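Mannan endo-1,4-beta-mannosidase (Cryptopygus antarcticus, PDB 4OOU) hydrolyses internal beta-1,4-mannosidic linkages of mannans, galactomannans and glucomannans as a secreted, monomeric glycoside hydrolase of family 5. Local coordinates at residues L219-N231 with C262-N275. Numbering follows the deposited sequence.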
# COMPACT_ATOMS: atom_id res chain seq x y z
N LEU A 219 -1.82 4.23 -15.11
CA LEU A 219 -1.30 2.86 -15.29
C LEU A 219 0.08 2.83 -15.89
O LEU A 219 0.87 1.95 -15.54
CB LEU A 219 -2.24 2.01 -16.18
CG LEU A 219 -3.62 1.72 -15.57
CD1 LEU A 219 -4.51 1.03 -16.59
CD2 LEU A 219 -3.46 0.87 -14.32
N LYS A 220 0.35 3.75 -16.81
CA LYS A 220 1.68 3.89 -17.39
C LYS A 220 2.65 4.31 -16.29
O LYS A 220 3.77 3.77 -16.14
CB LYS A 220 1.65 4.95 -18.48
CG LYS A 220 2.97 5.07 -19.23
CD LYS A 220 3.29 6.50 -19.64
CE LYS A 220 4.23 6.51 -20.81
NZ LYS A 220 4.42 7.90 -21.26
N THR A 221 2.22 5.28 -15.50
CA THR A 221 3.08 5.77 -14.44
C THR A 221 3.39 4.67 -13.44
O THR A 221 4.56 4.48 -13.06
CB THR A 221 2.44 6.98 -13.77
OG1 THR A 221 2.30 7.99 -14.75
CG2 THR A 221 3.30 7.49 -12.65
N ILE A 222 2.39 3.89 -13.05
CA ILE A 222 2.69 2.86 -12.07
C ILE A 222 3.47 1.69 -12.71
O ILE A 222 4.36 1.13 -12.09
CB ILE A 222 1.53 2.54 -11.01
CG1 ILE A 222 1.46 1.05 -10.68
CG2 ILE A 222 0.12 3.10 -11.31
CD1 ILE A 222 0.45 0.32 -11.49
N ASN A 223 3.20 1.40 -13.97
CA ASN A 223 3.98 0.40 -14.72
C ASN A 223 5.48 0.73 -14.73
O ASN A 223 6.30 -0.09 -14.28
CB ASN A 223 3.45 0.28 -16.16
CG ASN A 223 4.19 -0.75 -17.00
OD1 ASN A 223 4.64 -0.44 -18.11
ND2 ASN A 223 4.31 -1.99 -16.48
N TRP A 224 5.82 1.94 -15.17
CA TRP A 224 7.21 2.35 -15.21
C TRP A 224 7.84 2.25 -13.83
O TRP A 224 8.99 1.81 -13.70
CB TRP A 224 7.39 3.77 -15.72
CG TRP A 224 7.22 3.91 -17.18
CD1 TRP A 224 6.32 3.28 -17.95
CD2 TRP A 224 7.96 4.79 -18.05
NE1 TRP A 224 6.44 3.69 -19.25
CE2 TRP A 224 7.43 4.62 -19.34
CE3 TRP A 224 9.01 5.70 -17.86
CZ2 TRP A 224 7.91 5.32 -20.46
CZ3 TRP A 224 9.50 6.41 -18.98
CH2 TRP A 224 8.94 6.21 -20.26
N ILE A 225 7.10 2.68 -12.80
CA ILE A 225 7.68 2.71 -11.47
C ILE A 225 7.96 1.32 -10.90
O ILE A 225 9.05 1.07 -10.37
CB ILE A 225 6.84 3.56 -10.52
CG1 ILE A 225 6.90 5.03 -10.95
CG2 ILE A 225 7.37 3.45 -9.10
CD1 ILE A 225 5.86 5.89 -10.26
N SER A 226 6.98 0.41 -11.02
CA SER A 226 7.16 -0.99 -10.64
C SER A 226 8.32 -1.61 -11.40
O SER A 226 9.15 -2.37 -10.85
CB SER A 226 5.91 -1.79 -10.95
OG SER A 226 6.05 -3.15 -10.61
N SER A 227 8.40 -1.29 -12.69
CA SER A 227 9.40 -1.93 -13.49
C SER A 227 10.75 -1.67 -12.86
O SER A 227 11.58 -2.57 -12.81
CB SER A 227 9.39 -1.47 -14.94
OG SER A 227 10.50 -2.09 -15.60
N ALA A 228 10.95 -0.45 -12.36
CA ALA A 228 12.27 -0.03 -11.96
C ALA A 228 12.62 -0.54 -10.56
O ALA A 228 13.81 -0.85 -10.24
CB ALA A 228 12.40 1.48 -12.05
N ILE A 229 11.60 -0.65 -9.72
CA ILE A 229 11.76 -1.35 -8.44
C ILE A 229 12.18 -2.82 -8.68
O ILE A 229 13.15 -3.32 -8.09
CB ILE A 229 10.46 -1.36 -7.62
CG1 ILE A 229 10.01 0.08 -7.31
CG2 ILE A 229 10.67 -2.17 -6.35
CD1 ILE A 229 8.64 0.22 -6.68
N HIS A 230 11.44 -3.51 -9.54
CA HIS A 230 11.78 -4.89 -9.85
C HIS A 230 13.17 -4.94 -10.48
O HIS A 230 13.95 -5.80 -10.13
CB HIS A 230 10.74 -5.53 -10.77
CG HIS A 230 9.39 -5.73 -10.13
ND1 HIS A 230 9.21 -6.44 -8.96
CD2 HIS A 230 8.15 -5.34 -10.52
CE1 HIS A 230 7.93 -6.46 -8.65
NE2 HIS A 230 7.26 -5.82 -9.59
N ASN A 231 13.49 -4.01 -11.40
CA ASN A 231 14.85 -3.97 -12.00
C ASN A 231 15.94 -3.98 -10.91
O ASN A 231 16.94 -4.68 -11.02
CB ASN A 231 15.06 -2.73 -12.90
CG ASN A 231 14.32 -2.80 -14.24
OD1 ASN A 231 13.92 -1.78 -14.79
ND2 ASN A 231 14.09 -4.00 -14.75
N CYS A 262 -3.09 -5.13 -18.26
CA CYS A 262 -3.37 -3.70 -18.30
C CYS A 262 -2.17 -2.78 -18.03
O CYS A 262 -2.02 -1.76 -18.70
CB CYS A 262 -4.46 -3.34 -17.27
SG CYS A 262 -6.12 -3.87 -17.68
N LEU A 263 -1.39 -3.09 -16.99
CA LEU A 263 -0.24 -2.26 -16.63
C LEU A 263 0.79 -2.34 -17.72
O LEU A 263 1.34 -1.31 -18.17
CB LEU A 263 0.44 -2.75 -15.35
CG LEU A 263 -0.28 -2.55 -14.02
CD1 LEU A 263 0.62 -3.05 -12.89
CD2 LEU A 263 -0.70 -1.11 -13.83
N THR A 264 1.06 -3.59 -18.10
CA THR A 264 2.09 -3.92 -19.08
C THR A 264 1.76 -3.27 -20.45
O THR A 264 2.61 -2.64 -21.08
CB THR A 264 2.28 -5.46 -19.05
OG1 THR A 264 3.60 -5.75 -18.56
CG2 THR A 264 1.95 -6.17 -20.38
N GLY A 265 0.50 -3.34 -20.86
CA GLY A 265 -0.00 -2.61 -22.02
C GLY A 265 -0.13 -1.10 -21.90
O GLY A 265 -0.46 -0.45 -22.87
N ALA A 266 0.13 -0.52 -20.74
CA ALA A 266 0.06 0.95 -20.62
C ALA A 266 1.43 1.61 -20.84
O ALA A 266 1.52 2.73 -21.36
CB ALA A 266 -0.48 1.35 -19.25
N GLY A 267 2.47 0.95 -20.38
CA GLY A 267 3.78 1.56 -20.35
C GLY A 267 4.86 0.69 -20.93
O GLY A 267 6.00 1.12 -21.06
N GLY A 268 4.49 -0.54 -21.25
CA GLY A 268 5.29 -1.36 -22.12
C GLY A 268 6.44 -1.96 -21.39
O GLY A 268 7.34 -2.48 -22.02
N LYS A 269 6.41 -1.88 -20.07
CA LYS A 269 7.47 -2.47 -19.26
C LYS A 269 6.88 -3.74 -18.67
O LYS A 269 5.84 -3.73 -17.98
CB LYS A 269 8.06 -1.48 -18.25
CG LYS A 269 8.71 -0.30 -18.97
CD LYS A 269 10.02 0.18 -18.35
CE LYS A 269 10.42 1.57 -18.86
NZ LYS A 269 11.45 1.50 -19.94
N SER A 270 7.55 -4.83 -19.01
CA SER A 270 6.93 -6.13 -18.98
C SER A 270 6.92 -6.68 -17.56
O SER A 270 6.05 -7.47 -17.21
CB SER A 270 7.64 -7.08 -19.97
OG SER A 270 8.79 -7.64 -19.39
N ASN A 271 7.91 -6.28 -16.76
CA ASN A 271 7.98 -6.65 -15.34
C ASN A 271 7.51 -5.51 -14.43
O ASN A 271 7.96 -5.39 -13.31
CB ASN A 271 9.42 -7.03 -14.98
CG ASN A 271 10.33 -5.84 -14.91
OD1 ASN A 271 10.05 -4.78 -15.48
ND2 ASN A 271 11.41 -5.98 -14.17
N GLY A 272 6.59 -4.67 -14.92
CA GLY A 272 6.11 -3.54 -14.16
C GLY A 272 4.75 -3.91 -13.65
O GLY A 272 3.73 -3.30 -14.07
N ILE A 273 4.74 -4.93 -12.78
CA ILE A 273 3.49 -5.50 -12.29
C ILE A 273 3.29 -5.25 -10.80
O ILE A 273 4.20 -4.81 -10.11
CB ILE A 273 3.33 -6.99 -12.62
CG1 ILE A 273 4.44 -7.86 -12.00
CG2 ILE A 273 3.25 -7.17 -14.12
CD1 ILE A 273 4.16 -9.37 -12.00
N ILE A 274 2.06 -5.45 -10.33
CA ILE A 274 1.87 -5.54 -8.90
C ILE A 274 1.89 -7.01 -8.56
O ILE A 274 1.52 -7.83 -9.36
CB ILE A 274 0.61 -4.84 -8.37
CG1 ILE A 274 -0.66 -5.29 -9.05
CG2 ILE A 274 0.75 -3.36 -8.52
CD1 ILE A 274 -1.88 -4.53 -8.52
N ASN A 275 2.37 -7.32 -7.37
CA ASN A 275 2.50 -8.69 -6.92
C ASN A 275 1.34 -9.12 -6.05
O ASN A 275 1.14 -10.33 -5.89
CB ASN A 275 3.81 -8.82 -6.19
CG ASN A 275 4.95 -8.43 -7.08
OD1 ASN A 275 5.62 -7.41 -6.87
ND2 ASN A 275 5.12 -9.20 -8.14
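Helix 262-267 comes against helix 219-231 where Gly-267 meets Lys-220, the two short axes crossing nearly at right angles (-95°) and 7.6 Å apart at their closest, and the loop that follows runs on along the longer helix until the CA atoms of Gly-272 and Ser-227 lie 3.7 Å apart. Glycine suits both places, since a CB on either would strike the helix. Asn-223 holds the turn 269-272: with CG anti to the backbone N (chi1 -179°), its amide reaches into the loop, OD1 accepting from Lys-269 N in the carbonyl plane, on a lone pair. Its ND2 gives one proton almost straight to Lys-269 O (2.8 Å, 169°) and the other to Gly-272 O (2.8 Å), both acceptors lying in the amide plane, which fixes the flip of the group. A leucine here would probably leave Lys-269 N and Gly-272 O without their mates and take one of its donors from Lys-269 O, setting the turn free to shift. Next along, Ser-227 OG donates to Asn-271 OD1 at 2.7 Å. Ser-226 OG and His-230 NE2 grip Ile-273 O from opposite faces of its carbonyl plane, the histidine bond, 3.3 Å from NE2 to O, lying in the ring plane. Lys-269 lays its CE over one face of the Trp-224 indole, a CH-pi contact that suits a long aliphatic chain. At the helix crossing, Leu-219 CB meets the small Ala-266 CB at 3.6 Å. In this TIM barrel, helix 215-232 packs against helix 149-167 through Trp-224, Ile-225 and Ala-228, and Lys-220 pairs with the substrate-binding Glu-149; Cys-262 is disulfide-bonded to Cys-195, while Ile-222, Ser-226 and His-230 touch strand 238-241, to which Asn-275 hydrogen-bonds at Val-238.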